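Local coordinates for cell division control protein 45 cdc45 putative (Entamoeba histolytica, PDB 6CC2) that probably acts in eukaryotic DNA replication as the Cdc45 component of the CMG (Cdc45-MCM-GINS) helicase that unwinds the parental duplex, at residues N528-K531 / Y532-L536. Sequence-based numbering, arbitrary orientation.
With EDO (1,2-ethanediol), chain D.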
ATOM      1  N   ASN A 528     -14.057 -30.498   6.095  1.00 23.71           N
ATOM      2  CA  ASN A 528     -14.867 -29.969   5.004  1.00 25.66           C
ATOM      3  C   ASN A 528     -14.058 -29.256   3.946  1.00 23.96           C
ATOM      4  O   ASN A 528     -14.622 -28.525   3.134  1.00 24.30           O
ATOM      5  CB  ASN A 528     -15.925 -29.025   5.563  1.00 24.80           C
ATOM      6  CG  ASN A 528     -16.944 -29.748   6.391  1.00 27.53           C
ATOM      7  OD1 ASN A 528     -17.240 -30.913   6.141  1.00 28.11           O
ATOM      8  ND2 ASN A 528     -17.492 -29.066   7.388  1.00 30.90           N
ATOM      9  N   LEU A 529     -12.748 -29.478   3.899  1.00 20.74           N
ATOM     10  CA  LEU A 529     -11.929 -28.778   2.909  1.00 19.88           C
ATOM     11  C   LEU A 529     -12.416 -29.064   1.494  1.00 21.37           C
ATOM     12  O   LEU A 529     -12.542 -28.139   0.680  1.00 21.33           O
ATOM     13  CB  LEU A 529     -10.457 -29.181   3.065  1.00 21.26           C
ATOM     14  CG  LEU A 529      -9.510 -28.540   2.052  1.00 23.71           C
ATOM     15  CD1 LEU A 529      -9.436 -27.047   2.197  1.00 22.95           C
ATOM     16  CD2 LEU A 529      -8.097 -29.164   2.182  1.00 27.78           C
ATOM     17  N   VAL A 530     -12.650 -30.345   1.171  1.00 20.37           N
ATOM     18  CA  VAL A 530     -13.095 -30.710  -0.175  1.00 22.26           C
ATOM     19  C   VAL A 530     -14.479 -30.130  -0.457  1.00 23.06           C
ATOM     20  O   VAL A 530     -14.703 -29.553  -1.532  1.00 24.22           O
ATOM     21  CB  VAL A 530     -13.071 -32.240  -0.347  1.00 27.21           C
ATOM     22  CG1 VAL A 530     -13.831 -32.668  -1.582  1.00 28.93           C
ATOM     23  CG2 VAL A 530     -11.625 -32.720  -0.428  1.00 28.94           C
ATOM     24  N   LYS A 531     -15.382 -30.223   0.516  1.00 24.74           N
ATOM     25  CA  LYS A 531     -16.711 -29.645   0.374  1.00 24.88           C
ATOM     26  C   LYS A 531     -16.622 -28.150   0.079  1.00 23.10           C
ATOM     27  O   LYS A 531     -17.305 -27.628  -0.822  1.00 23.71           O
ATOM     28  CB  LYS A 531     -17.515 -29.899   1.649  1.00 30.29           C
ATOM     29  CG  LYS A 531     -18.912 -29.321   1.644  1.00 45.01           C
ATOM     30  CD  LYS A 531     -19.596 -29.563   2.989  1.00 54.29           C
ATOM     31  CE  LYS A 531     -21.028 -29.052   2.983  1.00 59.36           C
ATOM     32  NZ  LYS A 531     -21.684 -29.251   4.299  1.00 64.09           N
ATOM     33  N   TYR A 532     -15.787 -27.442   0.833  1.00 22.33           N
ATOM     34  CA  TYR A 532     -15.613 -26.006   0.622  1.00 20.78           C
ATOM     35  C   TYR A 532     -15.007 -25.695  -0.740  1.00 20.97           C
ATOM     36  O   TYR A 532     -15.438 -24.756  -1.425  1.00 20.55           O
ATOM     37  CB  TYR A 532     -14.739 -25.426   1.724  1.00 19.27           C
ATOM     38  CG  TYR A 532     -14.442 -23.969   1.503  1.00 18.65           C
ATOM     39  CD1 TYR A 532     -15.422 -23.010   1.720  1.00 25.09           C
ATOM     40  CD2 TYR A 532     -13.220 -23.546   1.024  1.00 17.53           C
ATOM     41  CE1 TYR A 532     -15.174 -21.688   1.490  1.00 23.43           C
ATOM     42  CE2 TYR A 532     -12.966 -22.221   0.800  1.00 19.07           C
ATOM     43  CZ  TYR A 532     -13.950 -21.292   1.034  1.00 23.48           C
ATOM     44  OH  TYR A 532     -13.706 -19.975   0.789  1.00 24.26           O
ATOM     45  N   LYS A 533     -13.997 -26.463  -1.163  1.00 20.19           N
ATOM     46  CA  LYS A 533     -13.407 -26.201  -2.468  1.00 19.68           C
ATOM     47  C   LYS A 533     -14.436 -26.398  -3.573  1.00 19.95           C
ATOM     48  O   LYS A 533     -14.470 -25.621  -4.543  1.00 22.81           O
ATOM     49  CB  LYS A 533     -12.191 -27.116  -2.679  1.00 21.34           C
ATOM     50  CG  LYS A 533     -10.981 -26.699  -1.816  1.00 25.39           C
ATOM     51  CD  LYS A 533      -9.976 -27.856  -1.639  1.00 35.45           C
ATOM     52  CE  LYS A 533      -9.059 -27.989  -2.804  1.00 35.17           C
ATOM     53  NZ  LYS A 533      -8.086 -29.141  -2.620  1.00 33.77           N
ATOM     54  N   LYS A 534     -15.287 -27.421  -3.445  1.00 21.55           N
ATOM     55  CA  LYS A 534     -16.313 -27.663  -4.459  1.00 25.51           C
ATOM     56  C   LYS A 534     -17.334 -26.531  -4.487  1.00 26.63           C
ATOM     57  O   LYS A 534     -17.768 -26.113  -5.567  1.00 27.24           O
ATOM     58  CB  LYS A 534     -17.003 -29.006  -4.214  1.00 29.82           C
ATOM     59  CG  LYS A 534     -16.088 -30.208  -4.435  1.00 45.09           C
ATOM     60  CD  LYS A 534     -16.838 -31.535  -4.291  1.00 61.91           C
ATOM     61  CE  LYS A 534     -17.401 -31.715  -2.886  1.00 72.29           C
ATOM     62  NZ  LYS A 534     -17.835 -33.117  -2.621  1.00 73.88           N
ATOM     63  N   ALA A 535     -17.729 -26.038  -3.312  1.00 23.33           N
ATOM     64  CA  ALA A 535     -18.691 -24.939  -3.238  1.00 24.43           C
ATOM     65  C   ALA A 535     -18.111 -23.657  -3.804  1.00 22.55           C
ATOM     66  O   ALA A 535     -18.806 -22.899  -4.503  1.00 26.39           O
ATOM     67  CB  ALA A 535     -19.119 -24.714  -1.783  1.00 28.17           C
ATOM     68  N   LEU A 536     -16.849 -23.380  -3.479  1.00 20.31           N
ATOM     69  CA  LEU A 536     -16.171 -22.218  -4.017  1.00 23.24           C
ATOM     70  C   LEU A 536     -16.143 -22.284  -5.534  1.00 26.55           C
ATOM     71  O   LEU A 536     -16.491 -21.319  -6.219  1.00 27.27           O
ATOM     72  CB  LEU A 536     -14.763 -22.167  -3.439  1.00 29.36           C
ATOM     73  CG  LEU A 536     -13.956 -20.882  -3.506  1.00 37.51           C
ATOM     74  CD1 LEU A 536     -14.535 -19.782  -2.639  1.00 31.63           C
ATOM     75  CD2 LEU A 536     -12.534 -21.251  -3.077  1.00 42.15           C
TER
HETATM   76  C1  EDO D 603     -17.834 -25.952   6.712  1.00 37.17           C
HETATM   77  O1  EDO D 603     -16.928 -26.040   7.799  1.00 32.66           O
HETATM   78  C2  EDO D 603     -17.024 -25.599   5.492  1.00 25.89           C
HETATM   79  O2  EDO D 603     -17.756 -25.784   4.369  1.00 18.43           O
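In the first turns of the amphipathic C-terminal helix 529-537, the carbonyls of N528, L529, V530 and K531 accept i+4 to i bonds from the backbone N-H groups of Y532, K533, K534 and A535. Y532 N donates to N528 O at 2.8 Å, nearly straight (N-H...O 166°). Two oblique side-chain pairs run along the same spacing. L529 CG meets CD of K533 at 3.8 Å, so the lysine's methylenes pack against the leucine; CG of K533 also lies 3.3 Å from L529 O. One residue on, V530 CG1 touches K534 CE at 3.9 Å; K534 CG, beside its backbone N (chi1 -67°), lies near V530 O, and the bend at chi3 turns CE back to the valine methyl. Both residues are exposed, and lysine suits the place because its methylenes can lie on that methyl while the ammonium probably reaches solvent. The inner side of the helix packs on strands 427-432 and 479-485 of the mixed sheet and on helix 494-508: Y532, its CG anti to the backbone N (chi1 176°), is buried, its side chain touching F501, T504 and I482, while L529 reaches F429 and F480. N528 occupies the N-cap position without a side-chain capping bond. Its ND2 donates at 3.1 Å to O1 of a 1,2-ethanediol, probably from the crystallisation liquor, which is also hydrogen-bonded to H525 N.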